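Local coordinates for CrtC domain-containing protein (Fusarium vanettenii 77-13-4, PDB 7A0Q) that probably acts as kievitone hydratase, a lyase that adds water to the plant isoflavonoid kievitone, and is built from two lipocalin-like domains, at residues S48-N53 with R207-T212; P83-F88 with D312-A317; L133-S138 with D148-A153; L262-T267 with L289-F294. One frame throughout, in Å; residues are numbered along the deposited sequence.

Contact 1: S48-N53 with R207-T212; sequences SESQPN and RQWGNT
Ser50 and Gln51, where the 48-53 loop curls with helical backbone angles, lie against the end of strand 202-210, with the CA atoms of Gln51 and Arg207 7.5 Å apart. The contact turns on one carbonyl oxygen. Arg207 grips Ser50 O side-on with two nitrogens: its NE donates at 2.9 Å from Ser50 O, and its NH2 reaches the same oxygen at 3.0 Å. That oxygen sits only 7° out of the guanidinium plane. Gln51 runs past Arg207 in the opposite direction and lays its OE1 3.4 Å from Arg207 CD; the amide itself bonds to Tyr205 and Asn132. Above the guanidinium, the Trp209 ring places CE3 over the centre of one face, 4.1 Å from the plane. The far rim of the same indole meets Ser50, whose CB lies 3.4 Å from Trp209 CH2, while Ser50 OG bonds to Gly46 O. Arg207 also donates from NH2 to Gly56 O and from NH1 to Ser58 O. All three nitrogens of this buried arginine donate to backbone carbonyls, which fixes its rotation and ties the N-terminal loop to the sheet, its positive charge probably eased by those carbonyl dipoles.

Contact 2: P83-F88 with D312-A317; sequences PVYTYF and DALQTA
Tyr85, just before strand 86-94 of the N-terminal lipocalin domain, and Tyr87 within it reach to the type I turn Ala313-Thr316 that precedes strand 317-328 of the second domain, making this an interdomain contact. Tyr85 comes first: its OH donates at 2.6 Å to the syn lone pair of Asp312 OD2, with ring and carboxylate planes 48° apart. Gln315 points NE2 at one face of the Tyr85 ring, 3.4 Å above the plane and displaced toward the rim, its amide plane turned 78° from the ring; the other end of that amide, OE1, accepts from Glu311 N. Tyr85 OH also lies 3.7 Å from Leu314 CB. Thr86, next in sequence, points away from the turn and belongs to the magnesium site. Alternation along the extended chain brings Tyr87 back toward the second domain, its ring (chi1 63°) lying beside Gln315. Ring carbon CD2 of Tyr87 packs 3.6 Å from Gln315 CG, and its hydroxyl makes a weak hydrogen bond to Leu314 O. Asp312 is itself held by an Asx motif: OD1, the other carboxylate oxygen, accepts from Gln315 N at 2.9 Å, nearly along its C-O axis.

Contact 3: L133-S138 with D148-A153; sequences LSKLRS and DITYDA
Strands 136-142 and 145-152 form an antiparallel beta hairpin of the N-terminal lipocalin domain, and its ladder pairs Leu136 with Tyr151 and Ser138 with Ile149 as hydrogen-bonded pairs, with Arg137 and Thr150 as the non-hydrogen-bonded pair between them. The N-to-C directions of 136-138 and 148-152 are 152° apart. Beyond the ladder, Ala153 N still reaches Leu133 O at 2.9 Å. On the face carrying Leu136, Ser138 and Tyr151, the tyrosine ring leans back across the neighbouring strand: chi1 of 37° brings CE2 to 3.4 Å from Leu136 CB. Its hydroxyl then meets Ser138 OG at 2.7 Å, approaching near the ring plane, and that serine hydroxyl also bonds to Ser61 OG of strand 58-66. On the other face Arg137 and Thr150 lie side by side. Thr150 CG2 sits 3.3 Å above the guanidinium plane, toward its rim, while NH1 of Arg137 makes a salt bridge at 2.7 Å to Asp148 OD1, on the syn side and 28° out of the carboxylate plane. NE of Arg137 pairs with Glu128. Two acids balance Arg137, whose charge probably favours their ionised form, while on the opposite face hydrogen bonds link the hydroxyls of Tyr151, Ser138 and Ser61 in a row.

Contact 4: L262-T267 with L289-F294; sequences LPLEFT and LKISGF
Ser292 N donates to Pro263 O at 2.8 Å with an N-H...O angle of 169°, the shortest bond between these segments and a nearly straight one. Two residues further into the ladder, Glu265 and Lys290 form the hydrogen-bonded pair: Glu265 N reaches Lys290 O at 2.9 Å, and Lys290 N returns the bond to Glu265 O at 3.0 Å. Leu264 with Ile291 and Phe266 with Leu289 are the non-hydrogen-bonded pairs on either side of it, and their side chains share one face of the sheet. There Leu289 does the joining. One methyl, CD2, touches Leu264 CD1 at 3.9 Å and meets the Phe266 ring in its plane, at the CD1 edge. Leu264 gets its branch there through chi1 of 64°, which sets CG between N and the carbonyl carbon, and its CB rests against Ile291 CG1. At the other end, Leu262 adds CB against Ile291 CG2 at 3.8 Å and reaches with CD1 to Phe294 CB at 3.7 Å, the two side chains crossing at about a right angle. The ring of Phe294 stacks edge-to-face with Tyr231 and His329. On the exposed face Glu265 and Lys290 lie side by side, but the lysine end bends away and their charged atoms stay 6.4 Å apart, from Glu265 OE1 to Lys290 NZ, too far for a salt bridge. Apolar residues turned to one face and charged ones to solvent, across strands 259-275 and 282-291, make this a hairpin of the closed eight-stranded antiparallel barrel of the lipocalin-like domain.

How the contacts relate
Contacts 1 and 3 belong to the N-terminal lipocalin domain, contact 4 to the C-terminal barrel, and contact 2 spans the two. Along the chain, contact 3 is nested inside the loop closed by contact 1, contact 4 inside that closed by contact 2, and contacts 1 and 2 interleave. Contacts 1 and 3 have centres about 17 Å apart and touch, Gln51 NE2 lying 3.7 Å from Leu136 CD1, so the N-terminal loop packs against both strand 202-210 and the hairpin. Contacts 3 and 4 lie on opposite sides of the chain's centre, about 32 Å apart between centres. These two are local hairpins, while contacts 1 and 2 both join parts distant in sequence, contact 2 across the two domains.

Contact 1: S48-N53 with R207-T212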
loop_
_atom_site.group_PDB
_atom_site.type_symbol
_atom_site.label_atom_id
_atom_site.label_comp_id
_atom_site.label_asym_id
_atom_site.label_seq_id
_atom_site.Cartn_x
_atom_site.Cartn_y
_atom_site.Cartn_z
ATOM N N SER A 48 15.172 -9.248 3.670
ATOM C CA SER A 48 16.265 -8.294 3.492
ATOM C C SER A 48 16.836 -8.373 2.085
ATOM O O SER A 48 17.095 -7.344 1.444
ATOM C CB SER A 48 17.366 -8.579 4.523
ATOM O OG SER A 48 16.926 -8.330 5.849
ATOM N N GLU A 49 17.029 -9.596 1.591
ATOM C CA GLU A 49 17.603 -9.847 0.278
ATOM C C GLU A 49 16.662 -9.449 -0.853
ATOM O O GLU A 49 17.102 -9.320 -2.002
ATOM C CB GLU A 49 17.940 -11.336 0.154
ATOM C CG GLU A 49 19.045 -11.852 1.098
ATOM C CD GLU A 49 18.612 -12.056 2.559
ATOM O OE1 GLU A 49 17.406 -12.013 2.878
ATOM O OE2 GLU A 49 19.505 -12.284 3.406
ATOM N N SER A 50 15.377 -9.289 -0.558
ATOM C CA SER A 50 14.374 -8.924 -1.548
ATOM C C SER A 50 14.248 -7.418 -1.746
ATOM O O SER A 50 13.535 -6.974 -2.657
ATOM C CB SER A 50 13.025 -9.484 -1.112
ATOM O OG SER A 50 13.095 -10.894 -1.134
ATOM N N GLN A 51 14.918 -6.617 -0.920
ATOM C CA GLN A 51 14.761 -5.171 -0.940
ATOM C C GLN A 51 15.609 -4.398 -1.959
ATOM O O GLN A 51 15.156 -3.345 -2.417
ATOM C CB GLN A 51 15.063 -4.626 0.459
ATOM C CG GLN A 51 14.037 -5.037 1.523
ATOM C CD GLN A 51 12.842 -4.115 1.510
ATOM O OE1 GLN A 51 12.070 -4.112 0.557
ATOM N NE2 GLN A 51 12.698 -3.293 2.549
ATOM N N PRO A 52 16.818 -4.836 -2.328
ATOM C CA PRO A 52 17.681 -3.970 -3.154
ATOM C C PRO A 52 17.127 -3.660 -4.540
ATOM O O PRO A 52 16.319 -4.397 -5.118
ATOM C CB PRO A 52 18.980 -4.772 -3.264
ATOM C CG PRO A 52 19.026 -5.547 -2.006
ATOM C CD PRO A 52 17.597 -5.966 -1.780
ATOM N N ASN A 53 17.643 -2.556 -5.095
ATOM C CA ASN A 53 17.339 -2.141 -6.464
ATOM C C ASN A 53 17.440 -3.294 -7.450
ATOM O O ASN A 53 16.607 -3.415 -8.351
ATOM C CB ASN A 53 18.317 -1.056 -6.924
ATOM C CG ASN A 53 18.097 0.278 -6.261
ATOM O OD1 ASN A 53 17.605 0.359 -5.142
ATOM N ND2 ASN A 53 18.504 1.348 -6.948
ATOM N N ARG A 207 6.234 -4.347 -0.548
ATOM C CA ARG A 207 7.293 -4.647 -1.507
ATOM C C ARG A 207 6.790 -5.692 -2.486
ATOM O O ARG A 207 6.313 -6.749 -2.066
ATOM C CB ARG A 207 8.528 -5.163 -0.765
ATOM C CG ARG A 207 9.618 -5.664 -1.653
ATOM C CD ARG A 207 10.340 -4.544 -2.370
ATOM N NE ARG A 207 11.438 -5.104 -3.165
ATOM C CZ ARG A 207 11.570 -4.960 -4.484
ATOM N NH1 ARG A 207 10.674 -4.251 -5.188
ATOM N NH2 ARG A 207 12.610 -5.511 -5.097
ATOM N N GLN A 208 6.898 -5.410 -3.781
ATOM C CA GLN A 208 6.336 -6.315 -4.779
ATOM C C GLN A 208 7.211 -6.336 -6.015
ATOM O O GLN A 208 7.609 -5.284 -6.514
ATOM C CB GLN A 208 4.912 -5.895 -5.162
ATOM C CG GLN A 208 4.228 -6.904 -6.091
ATOM C CD GLN A 208 2.740 -6.672 -6.209
ATOM O OE1 GLN A 208 2.202 -5.707 -5.659
ATOM N NE2 GLN A 208 2.057 -7.565 -6.932
ATOM N N TRP A 209 7.468 -7.535 -6.536
ATOM C CA TRP A 209 8.250 -7.654 -7.762
ATOM C C TRP A 209 7.734 -8.871 -8.525
ATOM O O TRP A 209 7.087 -9.744 -7.952
ATOM C CB TRP A 209 9.762 -7.718 -7.462
ATOM C CG TRP A 209 10.282 -8.927 -6.706
ATOM C CD1 TRP A 209 11.018 -9.957 -7.226
ATOM C CD2 TRP A 209 10.125 -9.219 -5.307
ATOM N NE1 TRP A 209 11.324 -10.863 -6.245
ATOM C CE2 TRP A 209 10.783 -10.446 -5.060
ATOM C CE3 TRP A 209 9.478 -8.571 -4.244
ATOM C CZ2 TRP A 209 10.831 -11.026 -3.792
ATOM C CZ3 TRP A 209 9.500 -9.160 -2.995
ATOM C CH2 TRP A 209 10.177 -10.380 -2.779
ATOM N N GLY A 210 7.992 -8.919 -9.835
ATOM C CA GLY A 210 7.381 -9.936 -10.671
ATOM C C GLY A 210 8.312 -10.426 -11.761
ATOM O O GLY A 210 9.434 -9.944 -11.909
ATOM N N ASN A 211 7.816 -11.402 -12.536
ATOM C CA ASN A 211 8.603 -12.015 -13.602
ATOM C C ASN A 211 7.965 -11.863 -14.979
ATOM O O ASN A 211 8.399 -12.534 -15.927
ATOM C CB ASN A 211 8.849 -13.503 -13.300
ATOM C CG ASN A 211 7.589 -14.359 -13.442
ATOM O OD1 ASN A 211 6.474 -13.840 -13.550
ATOM N ND2 ASN A 211 7.767 -15.677 -13.436
ATOM N N THR A 212 6.955 -11.007 -15.126
ATOM C CA THR A 212 6.276 -10.881 -16.408
ATOM C C THR A 212 5.833 -9.442 -16.627
ATOM O O THR A 212 5.442 -8.747 -15.682
ATOM C CB THR A 212 5.065 -11.824 -16.506
ATOM O OG1 THR A 212 4.442 -11.680 -17.791
ATOM C CG2 THR A 212 4.035 -11.531 -15.412
#

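Contact 2: P83-F88 with D312-A317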
loop_
_atom_site.group_PDB
_atom_site.type_symbol
_atom_site.label_atom_id
_atom_site.label_comp_id
_atom_site.label_asym_id
_atom_site.label_seq_id
_atom_site.Cartn_x
_atom_site.Cartn_y
_atom_site.Cartn_z
ATOM N N PRO A 83 10.445 -1.444 -17.654
ATOM C CA PRO A 83 11.401 -1.415 -18.776
ATOM C C PRO A 83 11.344 -0.143 -19.608
ATOM O O PRO A 83 12.364 0.250 -20.192
ATOM C CB PRO A 83 11.002 -2.647 -19.598
ATOM C CG PRO A 83 10.393 -3.568 -18.605
ATOM C CD PRO A 83 9.654 -2.686 -17.641
ATOM N N VAL A 84 10.195 0.522 -19.673
ATOM C CA VAL A 84 10.051 1.718 -20.501
ATOM C C VAL A 84 10.459 2.977 -19.748
ATOM O O VAL A 84 11.059 3.885 -20.325
ATOM C CB VAL A 84 8.603 1.817 -21.019
ATOM C CG1 VAL A 84 8.451 3.004 -21.964
ATOM C CG2 VAL A 84 8.204 0.514 -21.705
ATOM N N TYR A 85 10.133 3.057 -18.462
ATOM C CA TYR A 85 10.419 4.243 -17.668
ATOM C C TYR A 85 10.381 3.841 -16.203
ATOM O O TYR A 85 9.968 2.735 -15.852
ATOM C CB TYR A 85 9.417 5.375 -17.950
ATOM C CG TYR A 85 7.952 4.965 -17.871
ATOM C CD1 TYR A 85 7.376 4.576 -16.664
ATOM C CD2 TYR A 85 7.142 4.976 -19.001
ATOM C CE1 TYR A 85 6.045 4.208 -16.584
ATOM C CE2 TYR A 85 5.808 4.603 -18.933
ATOM C CZ TYR A 85 5.265 4.215 -17.722
ATOM O OH TYR A 85 3.942 3.842 -17.639
ATOM N N THR A 86 10.821 4.755 -15.350
ATOM C CA THR A 86 10.599 4.646 -13.919
ATOM C C THR A 86 9.684 5.779 -13.495
ATOM O O THR A 86 9.489 6.750 -14.226
ATOM C CB THR A 86 11.912 4.737 -13.135
ATOM O OG1 THR A 86 12.426 6.070 -13.262
ATOM C CG2 THR A 86 12.933 3.765 -13.665
ATOM N N TYR A 87 9.142 5.681 -12.286
ATOM C CA TYR A 87 8.497 6.856 -11.733
ATOM C C TYR A 87 8.507 6.794 -10.220
ATOM O O TYR A 87 8.661 5.733 -9.611
ATOM C CB TYR A 87 7.066 7.058 -12.255
ATOM C CG TYR A 87 6.015 6.005 -11.945
ATOM C CD1 TYR A 87 5.526 5.813 -10.656
ATOM C CD2 TYR A 87 5.441 5.271 -12.970
ATOM C CE1 TYR A 87 4.526 4.873 -10.400
ATOM C CE2 TYR A 87 4.433 4.337 -12.722
ATOM C CZ TYR A 87 3.985 4.140 -11.434
ATOM O OH TYR A 87 2.988 3.222 -11.177
ATOM N N PHE A 88 8.404 7.976 -9.629
ATOM C CA PHE A 88 8.083 8.135 -8.224
ATOM C C PHE A 88 6.809 8.952 -8.139
ATOM O O PHE A 88 6.644 9.935 -8.869
ATOM C CB PHE A 88 9.215 8.842 -7.463
ATOM C CG PHE A 88 8.962 8.978 -5.978
ATOM C CD1 PHE A 88 9.214 7.916 -5.110
ATOM C CD2 PHE A 88 8.483 10.174 -5.449
ATOM C CE1 PHE A 88 8.986 8.051 -3.733
ATOM C CE2 PHE A 88 8.255 10.320 -4.081
ATOM C CZ PHE A 88 8.509 9.253 -3.218
ATOM N N ASP A 312 -0.065 8.179 -18.390
ATOM C CA ASP A 312 -0.649 6.993 -19.012
ATOM C C ASP A 312 -1.339 6.177 -17.921
ATOM O O ASP A 312 -1.424 6.601 -16.766
ATOM C CB ASP A 312 0.413 6.186 -19.773
ATOM C CG ASP A 312 1.464 5.579 -18.862
ATOM O OD1 ASP A 312 1.335 5.683 -17.625
ATOM O OD2 ASP A 312 2.419 4.972 -19.382
ATOM N N ALA A 313 -1.819 4.986 -18.285
ATOM C CA ALA A 313 -2.588 4.180 -17.340
ATOM C C ALA A 313 -1.722 3.706 -16.175
ATOM O O ALA A 313 -2.091 3.873 -15.008
ATOM C CB ALA A 313 -3.224 2.988 -18.062
ATOM N N LEU A 314 -0.558 3.126 -16.469
ATOM C CA LEU A 314 0.253 2.552 -15.397
ATOM C C LEU A 314 0.765 3.608 -14.425
ATOM O O LEU A 314 1.035 3.280 -13.267
ATOM C CB LEU A 314 1.424 1.765 -15.985
ATOM C CG LEU A 314 2.174 0.850 -15.007
ATOM C CD1 LEU A 314 1.237 -0.235 -14.493
ATOM C CD2 LEU A 314 3.398 0.253 -15.663
ATOM N N GLN A 315 0.886 4.862 -14.859
ATOM C CA GLN A 315 1.327 5.916 -13.951
ATOM C C GLN A 315 0.203 6.468 -13.088
ATOM O O GLN A 315 0.474 7.283 -12.194
ATOM C CB GLN A 315 1.956 7.068 -14.744
ATOM C CG GLN A 315 3.248 6.720 -15.452
ATOM C CD GLN A 315 3.695 7.830 -16.391
ATOM O OE1 GLN A 315 3.191 8.955 -16.317
ATOM N NE2 GLN A 315 4.636 7.521 -17.276
ATOM N N THR A 316 -1.042 6.057 -13.327
ATOM C CA THR A 316 -2.216 6.629 -12.680
ATOM C C THR A 316 -2.794 5.631 -11.687
ATOM O O THR A 316 -2.810 4.427 -11.953
ATOM C CB THR A 316 -3.272 6.998 -13.737
ATOM O OG1 THR A 316 -2.725 7.980 -14.622
ATOM C CG2 THR A 316 -4.534 7.552 -13.106
ATOM N N ALA A 317 -3.268 6.119 -10.539
ATOM C CA ALA A 317 -3.926 5.205 -9.614
ATOM C C ALA A 317 -4.849 5.966 -8.679
ATOM O O ALA A 317 -4.530 7.080 -8.257
ATOM C CB ALA A 317 -2.906 4.412 -8.786
#

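Contact 3: L133-S138 with D148-A153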
loop_
_atom_site.group_PDB
_atom_site.type_symbol
_atom_site.label_atom_id
_atom_site.label_comp_id
_atom_site.label_asym_id
_atom_site.label_seq_id
_atom_site.Cartn_x
_atom_site.Cartn_y
_atom_site.Cartn_z
ATOM N N LEU A 133 15.393 -3.268 6.910
ATOM C CA LEU A 133 14.158 -3.440 7.667
ATOM C C LEU A 133 14.115 -2.513 8.879
ATOM O O LEU A 133 13.066 -1.944 9.190
ATOM C CB LEU A 133 14.020 -4.891 8.136
ATOM C CG LEU A 133 13.748 -5.935 7.048
ATOM C CD1 LEU A 133 13.861 -7.318 7.677
ATOM C CD2 LEU A 133 12.376 -5.711 6.421
ATOM N N SER A 134 15.247 -2.375 9.574
ATOM C CA SER A 134 15.288 -1.602 10.813
ATOM C C SER A 134 15.187 -0.105 10.571
ATOM O O SER A 134 14.754 0.629 11.470
ATOM C CB SER A 134 16.570 -1.911 11.585
ATOM O OG SER A 134 16.570 -3.250 12.033
ATOM N N LYS A 135 15.556 0.367 9.383
ATOM C CA LYS A 135 15.339 1.768 9.044
ATOM C C LYS A 135 15.214 1.897 7.537
ATOM O O LYS A 135 16.163 1.605 6.806
ATOM C CB LYS A 135 16.461 2.665 9.572
ATOM C CG LYS A 135 16.079 4.141 9.559
ATOM C CD LYS A 135 17.146 4.997 10.236
ATOM C CE LYS A 135 16.751 6.468 10.214
ATOM N NZ LYS A 135 17.859 7.329 10.747
ATOM N N LEU A 136 14.043 2.336 7.099
ATOM C CA LEU A 136 13.729 2.655 5.717
ATOM C C LEU A 136 13.244 4.095 5.680
ATOM O O LEU A 136 12.763 4.620 6.689
ATOM C CB LEU A 136 12.643 1.717 5.162
ATOM C CG LEU A 136 13.028 0.244 5.100
ATOM C CD1 LEU A 136 11.763 -0.616 4.920
ATOM C CD2 LEU A 136 14.005 0.008 3.966
ATOM N N ARG A 137 13.357 4.734 4.517
ATOM C CA ARG A 137 13.017 6.147 4.385
ATOM C C ARG A 137 12.229 6.379 3.106
ATOM O O ARG A 137 12.675 5.981 2.026
ATOM C CB ARG A 137 14.276 7.024 4.386
ATOM C CG ARG A 137 13.985 8.534 4.323
ATOM C CD ARG A 137 15.274 9.375 4.153
ATOM N NE ARG A 137 16.253 9.085 5.197
ATOM C CZ ARG A 137 16.273 9.670 6.395
ATOM N NH1 ARG A 137 15.366 10.584 6.707
ATOM N NH2 ARG A 137 17.197 9.332 7.284
ATOM N N SER A 138 11.063 7.019 3.236
ATOM C CA SER A 138 10.290 7.540 2.107
ATOM C C SER A 138 10.350 9.058 2.160
ATOM O O SER A 138 9.963 9.654 3.167
ATOM C CB SER A 138 8.830 7.071 2.145
ATOM O OG SER A 138 8.736 5.669 1.965
ATOM N N ASP A 148 9.625 13.635 4.884
ATOM C CA ASP A 148 10.844 12.851 5.095
ATOM C C ASP A 148 10.525 11.897 6.243
ATOM O O ASP A 148 10.611 12.265 7.416
ATOM C CB ASP A 148 12.031 13.758 5.397
ATOM C CG ASP A 148 13.355 13.017 5.437
ATOM O OD1 ASP A 148 13.367 11.773 5.353
ATOM O OD2 ASP A 148 14.399 13.693 5.572
ATOM N N ILE A 149 10.117 10.683 5.886
ATOM C CA ILE A 149 9.516 9.735 6.814
ATOM C C ILE A 149 10.423 8.518 6.914
ATOM O O ILE A 149 10.771 7.920 5.891
ATOM C CB ILE A 149 8.114 9.312 6.338
ATOM C CG1 ILE A 149 7.222 10.544 6.173
ATOM C CG2 ILE A 149 7.526 8.313 7.298
ATOM C CD1 ILE A 149 5.851 10.252 5.550
ATOM N N THR A 150 10.801 8.144 8.136
ATOM C CA THR A 150 11.543 6.911 8.342
ATOM C C THR A 150 10.683 5.905 9.091
ATOM O O THR A 150 9.772 6.274 9.834
ATOM C CB THR A 150 12.847 7.139 9.110
ATOM O OG1 THR A 150 12.570 7.728 10.390
ATOM C CG2 THR A 150 13.776 8.044 8.306
ATOM N N TYR A 151 10.945 4.623 8.858
ATOM C CA TYR A 151 10.150 3.616 9.547
ATOM C C TYR A 151 10.987 2.367 9.779
ATOM O O TYR A 151 11.970 2.099 9.083
ATOM C CB TYR A 151 8.830 3.287 8.802
ATOM C CG TYR A 151 8.938 3.292 7.294
ATOM C CD1 TYR A 151 8.886 4.483 6.577
ATOM C CD2 TYR A 151 9.103 2.103 6.589
ATOM C CE1 TYR A 151 9.012 4.491 5.194
ATOM C CE2 TYR A 151 9.229 2.106 5.213
ATOM C CZ TYR A 151 9.175 3.298 4.524
ATOM O OH TYR A 151 9.306 3.299 3.153
ATOM N N ASP A 152 10.581 1.624 10.803
ATOM C CA ASP A 152 11.312 0.485 11.347
ATOM C C ASP A 152 10.324 -0.674 11.403
ATOM O O ASP A 152 9.254 -0.546 12.010
ATOM C CB ASP A 152 11.862 0.848 12.737
ATOM C CG ASP A 152 12.597 -0.291 13.434
ATOM O OD1 ASP A 152 12.647 -1.426 12.917
ATOM O OD2 ASP A 152 13.144 -0.033 14.538
ATOM N N ALA A 153 10.672 -1.790 10.760
ATOM C CA ALA A 153 9.720 -2.872 10.501
ATOM C C ALA A 153 9.480 -3.728 11.748
ATOM O O ALA A 153 9.644 -4.948 11.746
ATOM C CB ALA A 153 10.206 -3.721 9.336
#

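Contact 4: L262-T267 with L289-F294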
loop_
_atom_site.group_PDB
_atom_site.type_symbol
_atom_site.label_atom_id
_atom_site.label_comp_id
_atom_site.label_asym_id
_atom_site.label_seq_id
_atom_site.Cartn_x
_atom_site.Cartn_y
_atom_site.Cartn_z
ATOM N N LEU A 262 -7.899 -16.680 1.847
ATOM C CA LEU A 262 -9.344 -16.895 1.801
ATOM C C LEU A 262 -9.947 -16.271 0.552
ATOM O O LEU A 262 -9.619 -15.136 0.201
ATOM C CB LEU A 262 -10.031 -16.288 3.040
ATOM C CG LEU A 262 -9.422 -16.655 4.400
ATOM C CD1 LEU A 262 -10.112 -15.885 5.520
ATOM C CD2 LEU A 262 -9.526 -18.155 4.639
ATOM N N PRO A 263 -10.835 -16.986 -0.137
ATOM C CA PRO A 263 -11.592 -16.362 -1.229
ATOM C C PRO A 263 -12.497 -15.260 -0.701
ATOM O O PRO A 263 -12.912 -15.269 0.459
ATOM C CB PRO A 263 -12.423 -17.520 -1.803
ATOM C CG PRO A 263 -11.804 -18.773 -1.277
ATOM C CD PRO A 263 -11.198 -18.398 0.057
ATOM N N LEU A 264 -12.838 -14.318 -1.581
ATOM C CA LEU A 264 -13.779 -13.261 -1.218
ATOM C C LEU A 264 -14.700 -12.942 -2.391
ATOM O O LEU A 264 -14.409 -13.252 -3.547
ATOM C CB LEU A 264 -13.062 -11.982 -0.737
ATOM C CG LEU A 264 -12.176 -11.213 -1.723
ATOM C CD1 LEU A 264 -12.961 -10.291 -2.653
ATOM C CD2 LEU A 264 -11.115 -10.414 -0.967
ATOM N N GLU A 265 -15.826 -12.318 -2.066
ATOM C CA GLU A 265 -16.735 -11.748 -3.053
ATOM C C GLU A 265 -16.605 -10.231 -3.005
ATOM O O GLU A 265 -16.636 -9.640 -1.922
ATOM C CB GLU A 265 -18.182 -12.174 -2.781
ATOM C CG GLU A 265 -18.391 -13.672 -2.847
ATOM C CD GLU A 265 -19.811 -14.078 -2.503
ATOM O OE1 GLU A 265 -20.674 -13.182 -2.383
ATOM O OE2 GLU A 265 -20.057 -15.293 -2.358
ATOM N N PHE A 266 -16.481 -9.612 -4.179
ATOM C CA PHE A 266 -16.166 -8.197 -4.320
ATOM C C PHE A 266 -17.319 -7.495 -5.018
ATOM O O PHE A 266 -17.749 -7.935 -6.086
ATOM C CB PHE A 266 -14.869 -8.040 -5.123
ATOM C CG PHE A 266 -14.607 -6.648 -5.647
ATOM C CD1 PHE A 266 -14.015 -5.681 -4.842
ATOM C CD2 PHE A 266 -14.873 -6.334 -6.977
ATOM C CE1 PHE A 266 -13.741 -4.415 -5.340
ATOM C CE2 PHE A 266 -14.601 -5.069 -7.479
ATOM C CZ PHE A 266 -14.031 -4.114 -6.668
ATOM N N THR A 267 -17.812 -6.413 -4.425
ATOM C CA THR A 267 -18.891 -5.629 -5.030
ATOM C C THR A 267 -18.498 -4.162 -5.049
ATOM O O THR A 267 -18.470 -3.518 -3.980
ATOM C CB THR A 267 -20.205 -5.808 -4.278
ATOM O OG1 THR A 267 -20.582 -7.189 -4.297
ATOM C CG2 THR A 267 -21.317 -4.984 -4.955
ATOM N N LEU A 289 -17.092 -6.292 0.734
ATOM C CA LEU A 289 -16.283 -7.501 0.662
ATOM C C LEU A 289 -16.891 -8.544 1.579
ATOM O O LEU A 289 -17.205 -8.249 2.735
ATOM C CB LEU A 289 -14.834 -7.251 1.084
ATOM C CG LEU A 289 -14.013 -6.255 0.268
ATOM C CD1 LEU A 289 -12.722 -5.901 1.010
ATOM C CD2 LEU A 289 -13.695 -6.801 -1.111
ATOM N N LYS A 290 -17.036 -9.758 1.073
ATOM C CA LYS A 290 -17.444 -10.907 1.873
ATOM C C LYS A 290 -16.262 -11.867 1.833
ATOM O O LYS A 290 -16.012 -12.481 0.795
ATOM C CB LYS A 290 -18.703 -11.537 1.285
ATOM C CG LYS A 290 -19.160 -12.822 1.918
ATOM C CD LYS A 290 -20.648 -13.034 1.669
ATOM C CE LYS A 290 -21.223 -14.040 2.642
ATOM N NZ LYS A 290 -20.693 -13.804 4.012
ATOM N N ILE A 291 -15.507 -11.973 2.926
ATOM C CA ILE A 291 -14.326 -12.836 2.967
ATOM C C ILE A 291 -14.731 -14.186 3.557
ATOM O O ILE A 291 -15.161 -14.263 4.716
ATOM C CB ILE A 291 -13.178 -12.189 3.761
ATOM C CG1 ILE A 291 -12.851 -10.815 3.159
ATOM C CG2 ILE A 291 -11.942 -13.104 3.725
ATOM C CD1 ILE A 291 -11.766 -10.019 3.924
ATOM N N SER A 292 -14.576 -15.247 2.758
ATOM C CA SER A 292 -15.165 -16.549 3.063
ATOM C C SER A 292 -14.686 -17.070 4.406
ATOM O O SER A 292 -13.480 -17.222 4.633
ATOM C CB SER A 292 -14.821 -17.555 1.964
ATOM O OG SER A 292 -15.507 -18.791 2.153
ATOM N N GLY A 293 -15.641 -17.357 5.290
ATOM C CA GLY A 293 -15.341 -17.918 6.588
ATOM C C GLY A 293 -14.820 -16.930 7.605
ATOM O O GLY A 293 -14.524 -17.331 8.739
ATOM N N PHE A 294 -14.707 -15.650 7.246
ATOM C CA PHE A 294 -14.045 -14.664 8.094
ATOM C C PHE A 294 -14.960 -13.508 8.469
ATOM O O PHE A 294 -15.147 -13.248 9.662
ATOM C CB PHE A 294 -12.779 -14.149 7.389
ATOM C CG PHE A 294 -11.945 -13.230 8.239
ATOM C CD1 PHE A 294 -11.105 -13.741 9.219
ATOM C CD2 PHE A 294 -12.000 -11.854 8.067
ATOM C CE1 PHE A 294 -10.340 -12.902 10.007
ATOM C CE2 PHE A 294 -11.233 -11.010 8.852
ATOM C CZ PHE A 294 -10.401 -11.533 9.827
#